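Local atomic coordinates of CCHC-type domain-containing protein (Trypanosoma brucei brucei, PDB entry 7C4B), a protein that probably acts as a 3'-5' RNA exonuclease of the RNase D type, carrying zinc knuckles that bind zinc and nucleotides. Residues A39-A44 against L59-S64; E43-T48 against N171-D176; R105-L110 against Q221-Y226. One frame throughout, in Å; residues are numbered along the deposited sequence.

Contact 1: residues A39-A44 against L59-S64. With MN (manganese (II) ion), chain E; MN (manganese (II) ion), chain D.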
loop_
_atom_site.group_PDB
_atom_site.type_symbol
_atom_site.label_atom_id
_atom_site.label_comp_id
_atom_site.label_asym_id
_atom_site.label_seq_id
_atom_site.Cartn_x
_atom_site.Cartn_y
_atom_site.Cartn_z
ATOM N N ALA A 39 -10.216 -2.272 -2.451
ATOM C CA ALA A 39 -9.209 -1.939 -1.453
ATOM C C ALA A 39 -9.696 -2.350 -0.070
ATOM O O ALA A 39 -10.858 -2.135 0.281
ATOM C CB ALA A 39 -8.900 -0.441 -1.484
ATOM N N LEU A 40 -8.803 -2.950 0.716
ATOM C CA LEU A 40 -9.175 -3.536 1.996
ATOM C C LEU A 40 -8.227 -3.082 3.096
ATOM O O LEU A 40 -7.042 -2.833 2.857
ATOM C CB LEU A 40 -9.177 -5.071 1.934
ATOM C CG LEU A 40 -10.274 -5.723 1.093
ATOM C CD1 LEU A 40 -10.132 -7.236 1.121
ATOM C CD2 LEU A 40 -11.646 -5.301 1.593
ATOM N N ASP A 41 -8.768 -2.992 4.309
ATOM C CA ASP A 41 -7.995 -2.650 5.494
ATOM C C ASP A 41 -8.742 -3.189 6.707
ATOM O O ASP A 41 -9.897 -3.609 6.608
ATOM C CB ASP A 41 -7.767 -1.136 5.594
ATOM C CG ASP A 41 -6.631 -0.773 6.536
ATOM O OD1 ASP A 41 -5.734 -1.615 6.748
ATOM O OD2 ASP A 41 -6.632 0.361 7.058
ATOM N N ILE A 42 -8.068 -3.182 7.855
ATOM C CA ILE A 42 -8.633 -3.698 9.097
ATOM C C ILE A 42 -8.267 -2.760 10.239
ATOM O O ILE A 42 -7.126 -2.298 10.338
ATOM C CB ILE A 42 -8.137 -5.130 9.398
ATOM C CG1 ILE A 42 -8.715 -6.133 8.399
ATOM C CG2 ILE A 42 -8.492 -5.547 10.822
ATOM C CD1 ILE A 42 -8.287 -7.561 8.667
ATOM N N GLU A 43 -9.244 -2.473 11.097
ATOM C CA GLU A 43 -9.003 -1.853 12.392
ATOM C C GLU A 43 -9.297 -2.880 13.475
ATOM O O GLU A 43 -10.390 -3.456 13.509
ATOM C CB GLU A 43 -9.870 -0.605 12.587
ATOM C CG GLU A 43 -9.626 0.498 11.565
ATOM C CD GLU A 43 -8.224 1.078 11.634
ATOM O OE1 GLU A 43 -7.594 1.001 12.711
ATOM O OE2 GLU A 43 -7.751 1.612 10.609
ATOM N N ALA A 44 -8.321 -3.117 14.350
ATOM C CA ALA A 44 -8.426 -4.145 15.373
ATOM C C ALA A 44 -8.173 -3.539 16.747
ATOM O O ALA A 44 -7.678 -2.415 16.877
ATOM C CB ALA A 44 -7.441 -5.294 15.110
ATOM N N LEU A 59 -13.287 -3.382 12.747
ATOM C CA LEU A 59 -13.814 -2.939 11.467
ATOM C C LEU A 59 -13.020 -3.575 10.338
ATOM O O LEU A 59 -11.816 -3.817 10.463
ATOM C CB LEU A 59 -13.750 -1.411 11.317
ATOM C CG LEU A 59 -14.479 -0.506 12.309
ATOM C CD1 LEU A 59 -14.198 0.951 11.971
ATOM C CD2 LEU A 59 -15.971 -0.785 12.293
ATOM N N VAL A 60 -13.709 -3.841 9.233
ATOM C CA VAL A 60 -13.078 -4.148 7.955
ATOM C C VAL A 60 -13.529 -3.082 6.971
ATOM O O VAL A 60 -14.734 -2.919 6.736
ATOM C CB VAL A 60 -13.436 -5.554 7.446
ATOM C CG1 VAL A 60 -12.866 -5.769 6.047
ATOM C CG2 VAL A 60 -12.912 -6.615 8.399
ATOM N N GLN A 61 -12.573 -2.346 6.413
ATOM C CA GLN A 61 -12.859 -1.255 5.493
ATOM C C GLN A 61 -12.716 -1.736 4.055
ATOM O O GLN A 61 -11.785 -2.477 3.726
ATOM C CB GLN A 61 -11.926 -0.068 5.741
ATOM C CG GLN A 61 -11.954 0.466 7.165
ATOM C CD GLN A 61 -10.914 -0.180 8.056
ATOM O OE1 GLN A 61 -11.108 -1.289 8.555
ATOM N NE2 GLN A 61 -9.798 0.512 8.262
ATOM N N ALA A 62 -13.643 -1.306 3.200
ATOM C CA ALA A 62 -13.658 -1.717 1.803
ATOM C C ALA A 62 -14.011 -0.530 0.920
ATOM O O ALA A 62 -14.918 0.244 1.237
ATOM C CB ALA A 62 -14.653 -2.858 1.566
ATOM N N CYS A 63 -13.290 -0.398 -0.191
ATOM C CA CYS A 63 -13.528 0.677 -1.152
ATOM C C CYS A 63 -13.199 0.141 -2.537
ATOM O O CYS A 63 -12.036 -0.157 -2.824
ATOM C CB CYS A 63 -12.687 1.907 -0.822
ATOM S SG CYS A 63 -12.947 3.308 -1.931
ATOM N N SER A 64 -14.212 0.021 -3.390
ATOM C CA SER A 64 -14.058 -0.559 -4.716
ATOM C C SER A 64 -14.262 0.497 -5.794
ATOM O O SER A 64 -14.618 1.646 -5.523
ATOM C CB SER A 64 -15.045 -1.715 -4.919
ATOM O OG SER A 64 -16.340 -1.232 -5.229
HETATM MN MN MN E . -5.490 1.194 8.461
HETATM MN MN MN D . -3.637 -2.188 7.255
#
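Gln61 turns its carboxamide toward the acidic groups of Asp41 and Glu43 on the adjoining strand. NE2 meets Glu43 OE2 at 3.3 Å in a weak, bent hydrogen bond (122° at the hydrogen), while its stronger partner is the carbonyl O of Ala188. The kink at chi2 (92°) carries the amide across the Glu43 side chain, where NE2 also touches CG.

Asp41 divides its carboxylate between two metals: OD2 binds one manganese at 2.0 Å, together with Asp191, and OD1 binds the other at 2.2 Å. With CG anti to the backbone N (chi1 -162°), OD1 also receives a weak hydrogen bond from Ile42 N. Glu43 belongs to the site of the manganese held by OD2, although here its OE2 stays 3.1 Å from that ion.

Behind these groups stands an antiparallel ladder of six backbone hydrogen bonds. Ala39, Asp41 and Glu43 form its hydrogen-bonded pairs with Cys63, Gln61 and Leu59. Residues between them face the other side of the sheet, where small and branched side chains fit closely: Leu40 CD2 lies 3.9 Å from Ala62 CB, and Ile42 CG1 is 4.2 Å from Val60 CG2. An Asp-x-Glu sequence on a strand thus sets both acids on one face, the arrangement by which DEDD exonucleases hold the paired metals thought to activate water and steady the scissile phosphate.

Contact 2: residues E43-T48 against N171-D176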
loop_
_atom_site.group_PDB
_atom_site.type_symbol
_atom_site.label_atom_id
_atom_site.label_comp_id
_atom_site.label_asym_id
_atom_site.label_seq_id
_atom_site.Cartn_x
_atom_site.Cartn_y
_atom_site.Cartn_z
ATOM N N GLU A 43 -9.244 -2.473 11.097
ATOM C CA GLU A 43 -9.003 -1.853 12.392
ATOM C C GLU A 43 -9.297 -2.880 13.475
ATOM O O GLU A 43 -10.390 -3.456 13.509
ATOM C CB GLU A 43 -9.870 -0.605 12.587
ATOM C CG GLU A 43 -9.626 0.498 11.565
ATOM C CD GLU A 43 -8.224 1.078 11.634
ATOM O OE1 GLU A 43 -7.594 1.001 12.711
ATOM O OE2 GLU A 43 -7.751 1.612 10.609
ATOM N N ALA A 44 -8.321 -3.117 14.350
ATOM C CA ALA A 44 -8.426 -4.145 15.373
ATOM C C ALA A 44 -8.173 -3.539 16.747
ATOM O O ALA A 44 -7.678 -2.415 16.877
ATOM C CB ALA A 44 -7.441 -5.294 15.110
ATOM N N PHE A 45 -8.528 -4.306 17.778
ATOM C CA PHE A 45 -8.265 -3.899 19.151
ATOM C C PHE A 45 -6.769 -3.733 19.378
ATOM O O PHE A 45 -5.964 -4.567 18.951
ATOM C CB PHE A 45 -8.808 -4.936 20.142
ATOM C CG PHE A 45 -10.309 -4.943 20.288
ATOM C CD1 PHE A 45 -11.128 -4.295 19.378
ATOM C CD2 PHE A 45 -10.898 -5.608 21.354
ATOM C CE1 PHE A 45 -12.504 -4.316 19.527
ATOM C CE2 PHE A 45 -12.271 -5.630 21.509
ATOM C CZ PHE A 45 -13.075 -4.983 20.593
ATOM N N CYS A 46 -6.394 -2.656 20.061
ATOM C CA CYS A 46 -5.010 -2.493 20.481
ATOM C C CYS A 46 -4.678 -3.513 21.564
ATOM O O CYS A 46 -5.480 -3.766 22.467
ATOM C CB CYS A 46 -4.768 -1.074 20.995
ATOM S SG CYS A 46 -5.175 0.234 19.811
ATOM N N THR A 47 -3.494 -4.107 21.464
ATOM C CA THR A 47 -3.067 -5.169 22.366
ATOM C C THR A 47 -2.054 -4.624 23.362
ATOM O O THR A 47 -1.130 -3.896 22.980
ATOM C CB THR A 47 -2.460 -6.342 21.592
ATOM O OG1 THR A 47 -1.219 -5.938 21.000
ATOM C CG2 THR A 47 -3.410 -6.806 20.498
ATOM N N THR A 48 -2.230 -4.980 24.637
ATOM C CA THR A 48 -1.276 -4.560 25.658
ATOM C C THR A 48 0.079 -5.224 25.449
ATOM O O THR A 48 1.123 -4.612 25.707
ATOM C CB THR A 48 -1.818 -4.883 27.051
ATOM O OG1 THR A 48 -1.596 -6.269 27.342
ATOM C CG2 THR A 48 -3.309 -4.590 27.121
ATOM N N ASN A 171 -3.093 1.341 26.129
ATOM C CA ASN A 171 -3.702 0.863 27.366
ATOM C C ASN A 171 -5.016 0.142 27.108
ATOM O O ASN A 171 -5.369 -0.782 27.850
ATOM C CB ASN A 171 -3.951 2.029 28.317
ATOM C CG ASN A 171 -4.908 3.050 27.735
ATOM O OD1 ASN A 171 -5.119 3.092 26.519
ATOM N ND2 ASN A 171 -5.470 3.897 28.590
ATOM N N ARG A 172 -5.750 0.551 26.078
ATOM C CA ARG A 172 -7.127 0.140 25.864
ATOM C C ARG A 172 -7.308 -0.423 24.463
ATOM O O ARG A 172 -6.508 -0.140 23.566
ATOM C CB ARG A 172 -8.083 1.328 26.050
ATOM C CG ARG A 172 -8.001 2.012 27.402
ATOM C CD ARG A 172 -9.178 2.947 27.627
ATOM N NE ARG A 172 -9.768 3.417 26.374
ATOM C CZ ARG A 172 -9.267 4.384 25.610
ATOM N NH1 ARG A 172 -9.897 4.727 24.494
ATOM N NH2 ARG A 172 -8.144 5.003 25.951
ATOM N N PRO A 173 -8.358 -1.220 24.250
ATOM C CA PRO A 173 -8.663 -1.674 22.882
ATOM C C PRO A 173 -8.996 -0.539 21.929
ATOM O O PRO A 173 -8.858 -0.711 20.711
ATOM C CB PRO A 173 -9.864 -2.608 23.088
ATOM C CG PRO A 173 -9.760 -3.056 24.511
ATOM C CD PRO A 173 -9.211 -1.877 25.254
ATOM N N VAL A 174 -9.445 0.606 22.449
ATOM C CA VAL A 174 -9.764 1.797 21.664
ATOM C C VAL A 174 -10.957 1.544 20.750
ATOM O O VAL A 174 -11.994 2.207 20.868
ATOM C CB VAL A 174 -8.549 2.283 20.850
ATOM C CG1 VAL A 174 -8.937 3.458 19.969
ATOM C CG2 VAL A 174 -7.401 2.657 21.778
ATOM N N TRP A 175 -10.824 0.590 19.829
ATOM C CA TRP A 175 -11.844 0.337 18.820
ATOM C C TRP A 175 -12.996 -0.526 19.324
ATOM O O TRP A 175 -13.767 -1.041 18.506
ATOM C CB TRP A 175 -11.208 -0.303 17.584
ATOM C CG TRP A 175 -10.303 0.631 16.853
ATOM C CD1 TRP A 175 -8.941 0.686 16.932
ATOM C CD2 TRP A 175 -10.695 1.662 15.941
ATOM N NE1 TRP A 175 -8.461 1.683 16.116
ATOM C CE2 TRP A 175 -9.519 2.297 15.498
ATOM C CE3 TRP A 175 -11.927 2.107 15.453
ATOM C CZ2 TRP A 175 -9.539 3.354 14.590
ATOM C CZ3 TRP A 175 -11.945 3.155 14.552
ATOM C CH2 TRP A 175 -10.758 3.766 14.130
ATOM N N ASP A 176 -13.139 -0.690 20.638
ATOM C CA ASP A 176 -14.242 -1.462 21.196
ATOM C C ASP A 176 -15.498 -0.634 21.421
ATOM O O ASP A 176 -16.592 -1.204 21.505
ATOM C CB ASP A 176 -13.820 -2.105 22.521
ATOM C CG ASP A 176 -13.138 -1.121 23.455
ATOM O OD1 ASP A 176 -13.083 0.082 23.123
ATOM O OD2 ASP A 176 -12.659 -1.551 24.525
#
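Trp175 spreads its indole beneath the aliphatic start of Glu43, whose CB sits 4.2 Å from the centroid of the five-membered ring and only 14° off its normal, a CH-pi contact. The ring's opposite face is met by CG1 of Val174, nearer the rim. Farther along the glutamate, OE1 comes within 3.6 Å of Trp175 NE1, with carboxylate and indole planes inclined to each other. A broad aromatic suits this place because its flat face can cover the methylene part of an acid that belongs to the metal site. Ala44 O approaches the indole obliquely, 3.3 Å from Trp175 CD1.

Phe45 makes a second, similar contact. Pro173 CB lies over one face of its ring, 4.0 Å from the centroid, and CB of Asp176 touches CZ at 3.5 Å from an oblique direction. Beside the Phe45 contact, Cys46 N donates to Pro173 O at 3.2 Å with a nearly straight angle of 169°. Trp175 N points at the same oxygen from the other face of the carbonyl, closing what looks like a classic gamma turn centred on Val174, although the modelled separation is doubtfully short. Cys46 places SG beside its own backbone N (chi1 -57°), which brings the sulfur to 3.8 Å from Val174 CG2; a short thiol side chain suits a place hemmed in by Val174 and the Arg172 carbonyl.

Residues 43-48 carry the chain off the end of strand 37-44, and residues 171-176 belong to the loop joining helix 161-169 to helix 182-188. Met167 of the former helix touches both Cys46 and Trp175, while Phe184 of the latter meets the indole edge-to-face and Ser58 of strand 57-64 bonds to Trp175 O.

Contact 3: residues R105-L110 against Q221-Y226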
loop_
_atom_site.group_PDB
_atom_site.type_symbol
_atom_site.label_atom_id
_atom_site.label_comp_id
_atom_site.label_asym_id
_atom_site.label_seq_id
_atom_site.Cartn_x
_atom_site.Cartn_y
_atom_site.Cartn_z
ATOM N N ARG A 105 -0.100 -8.939 8.470
ATOM C CA ARG A 105 -0.883 -9.159 9.681
ATOM C C ARG A 105 -2.379 -9.144 9.394
ATOM O O ARG A 105 -3.154 -9.776 10.122
ATOM C CB ARG A 105 -0.524 -8.112 10.733
ATOM C CG ARG A 105 0.975 -7.902 10.890
ATOM C CD ARG A 105 1.507 -8.494 12.178
ATOM N NE ARG A 105 1.565 -9.955 12.159
ATOM C CZ ARG A 105 2.623 -10.655 11.762
ATOM N NH1 ARG A 105 2.588 -11.981 11.786
ATOM N NH2 ARG A 105 3.717 -10.031 11.341
ATOM N N ASP A 106 -2.805 -8.437 8.344
ATOM C CA ASP A 106 -4.216 -8.440 7.973
ATOM C C ASP A 106 -4.645 -9.801 7.442
ATOM O O ASP A 106 -5.715 -10.304 7.802
ATOM C CB ASP A 106 -4.492 -7.352 6.935
ATOM C CG ASP A 106 -4.420 -5.956 7.519
ATOM O OD1 ASP A 106 -3.719 -5.770 8.537
ATOM O OD2 ASP A 106 -5.065 -5.045 6.958
ATOM N N VAL A 107 -3.829 -10.409 6.579
ATOM C CA VAL A 107 -4.138 -11.746 6.085
ATOM C C VAL A 107 -4.106 -12.751 7.229
ATOM O O VAL A 107 -4.929 -13.674 7.288
ATOM C CB VAL A 107 -3.166 -12.128 4.953
ATOM C CG1 VAL A 107 -3.233 -13.613 4.663
ATOM C CG2 VAL A 107 -3.484 -11.329 3.698
ATOM N N GLU A 108 -3.169 -12.578 8.165
ATOM C CA GLU A 108 -3.114 -13.447 9.335
ATOM C C GLU A 108 -4.392 -13.347 10.156
ATOM O O GLU A 108 -4.910 -14.361 10.639
ATOM C CB GLU A 108 -1.896 -13.097 10.189
ATOM C CG GLU A 108 -1.740 -13.947 11.443
ATOM C CD GLU A 108 -0.630 -13.446 12.351
ATOM O OE1 GLU A 108 -0.618 -12.236 12.668
ATOM O OE2 GLU A 108 0.232 -14.258 12.747
ATOM N N ALA A 109 -4.926 -12.131 10.314
ATOM C CA ALA A 109 -6.140 -11.949 11.104
ATOM C C ALA A 109 -7.366 -12.494 10.379
ATOM O O ALA A 109 -8.242 -13.102 11.004
ATOM C CB ALA A 109 -6.330 -10.472 11.445
ATOM N N LEU A 110 -7.453 -12.275 9.064
ATOM C CA LEU A 110 -8.549 -12.856 8.293
ATOM C C LEU A 110 -8.548 -14.374 8.404
ATOM O O LEU A 110 -9.611 -15.004 8.468
ATOM C CB LEU A 110 -8.448 -12.435 6.825
ATOM C CG LEU A 110 -8.556 -10.948 6.482
ATOM C CD1 LEU A 110 -8.423 -10.745 4.980
ATOM C CD2 LEU A 110 -9.867 -10.373 6.986
ATOM N N GLN A 221 2.500 -15.337 -2.504
ATOM C CA GLN A 221 3.392 -16.021 -1.632
ATOM C C GLN A 221 3.210 -15.521 -0.219
ATOM O O GLN A 221 3.247 -16.272 0.696
ATOM C CB GLN A 221 4.816 -15.854 -2.078
ATOM C CG GLN A 221 5.283 -16.946 -3.006
ATOM C CD GLN A 221 5.795 -18.149 -2.274
ATOM O OE1 GLN A 221 6.846 -18.651 -2.578
ATOM N NE2 GLN A 221 5.055 -18.604 -1.296
ATOM N N TYR A 222 3.047 -14.229 -0.037
ATOM C CA TYR A 222 2.815 -13.687 1.297
ATOM C C TYR A 222 1.509 -14.207 1.882
ATOM O O TYR A 222 1.444 -14.536 3.071
ATOM C CB TYR A 222 2.824 -12.158 1.257
ATOM C CG TYR A 222 4.216 -11.575 1.331
ATOM C CD1 TYR A 222 4.853 -11.412 2.553
ATOM C CD2 TYR A 222 4.899 -11.204 0.178
ATOM C CE1 TYR A 222 6.131 -10.889 2.629
ATOM C CE2 TYR A 222 6.176 -10.679 0.244
ATOM C CZ TYR A 222 6.787 -10.524 1.472
ATOM O OH TYR A 222 8.058 -10.003 1.544
ATOM N N VAL A 223 0.463 -14.304 1.058
ATOM C CA VAL A 223 -0.815 -14.821 1.540
ATOM C C VAL A 223 -0.665 -16.267 1.992
ATOM O O VAL A 223 -1.145 -16.654 3.064
ATOM C CB VAL A 223 -1.896 -14.676 0.455
ATOM C CG1 VAL A 223 -3.210 -15.275 0.934
ATOM C CG2 VAL A 223 -2.077 -13.211 0.078
ATOM N N GLU A 224 0.015 -17.087 1.185
ATOM C CA GLU A 224 0.238 -18.480 1.560
ATOM C C GLU A 224 1.026 -18.593 2.858
ATOM O O GLU A 224 0.806 -19.527 3.637
ATOM C CB GLU A 224 0.971 -19.221 0.439
ATOM C CG GLU A 224 0.180 -19.358 -0.854
ATOM C CD GLU A 224 -0.985 -20.320 -0.731
ATOM O OE1 GLU A 224 -0.948 -21.192 0.162
ATOM O OE2 GLU A 224 -1.937 -20.203 -1.531
ATOM N N HIS A 225 1.934 -17.652 3.112
ATOM C CA HIS A 225 2.760 -17.718 4.312
ATOM C C HIS A 225 2.010 -17.268 5.559
ATOM O O HIS A 225 2.301 -17.757 6.658
ATOM C CB HIS A 225 4.017 -16.867 4.126
ATOM C CG HIS A 225 5.029 -17.037 5.216
ATOM N ND1 HIS A 225 6.055 -17.952 5.142
ATOM C CD2 HIS A 225 5.169 -16.409 6.406
ATOM C CE1 HIS A 225 6.787 -17.880 6.239
ATOM N NE2 HIS A 225 6.270 -16.952 7.024
ATOM N N TYR A 226 1.048 -16.353 5.423
ATOM C CA TYR A 226 0.389 -15.761 6.578
ATOM C C TYR A 226 -1.058 -16.191 6.759
ATOM O O TYR A 226 -1.665 -15.839 7.775
ATOM C CB TYR A 226 0.461 -14.228 6.499
ATOM C CG TYR A 226 1.839 -13.697 6.805
ATOM C CD1 TYR A 226 2.229 -13.441 8.112
ATOM C CD2 TYR A 226 2.759 -13.470 5.790
ATOM C CE1 TYR A 226 3.492 -12.965 8.402
ATOM C CE2 TYR A 226 4.026 -12.995 6.070
ATOM C CZ TYR A 226 4.387 -12.744 7.379
ATOM O OH TYR A 226 5.645 -12.270 7.667
#
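Tyr226 leans toward helix 104-114 from its first side-chain atom onward. CB meets Val107 CG1 at 4.2 Å, and that same methyl reaches Val223 CG1 at 4.1 Å, so the methyls of two beta-branched valines meet between the helices. CG lies beside the backbone N (chi1 -74°), which lays the ring alongside the Arg105 guanidinium. Its CD1 and CE1 edge receives that group: NH1 stands 3.6 Å from CE1 near the ring plane, and the two planes are 79° apart. The Arg105 guanidinium thus meets the ring at its edge and not over a face; His225 CD2 rests over one face. At the tip, OH is hydrogen-bonded to Glu235 OE1 and Ala236 N.

The segments cross at -47° with axes 8.8 Å apart, where helix 212-226 packs on helix 104-114, one of the helices that flank the sheet of the DnaQ-like exonuclease fold. Helix 104-114 turns Asp106, a manganese ligand, and Leu110 toward strand 37-44, while Val107 and Glu108 serve helix 212-226.

Where the backbones come nearest, Glu108 CA approaches Tyr226 O at 3.2 Å, a CA-H...O contact at the carboxyl end of that helix. One turn links Arg105 to Glu108 by a salt bridge, NE to OE1 at 3.2 Å, and NH1 adds weaker bonds to both carboxylate oxygens. Glu108 OE2 takes a further bond from Val232 N, and Arg105 NH2 pairs with Glu235, the acid that also receives the Tyr226 hydroxyl.

Overall arrangement
Strand 37-44 ties contacts 1 and 2 together: they share Glu43 and Ala44, their centres lie about 16 Å apart, and Leu59 of the neighbouring strand packs on Trp175. Contact 3 is centred about 15 Å from contact 1, and joins it where Asp106 and Leu110 of helix 104-114 meet Asp41 and Ile42. Contacts 2 and 3 do not touch; their nearest atoms are about 6 Å apart. Contacts 1 and 2 open together; contact 1 closes at 59-64, contact 3 opens at 105-110, and contacts 2 and 3 close at 171-176 and 221-226. Distant parts of the sequence are thereby gathered round one sheet, bringing Asp41, Glu43 and Asp106 to the manganese site.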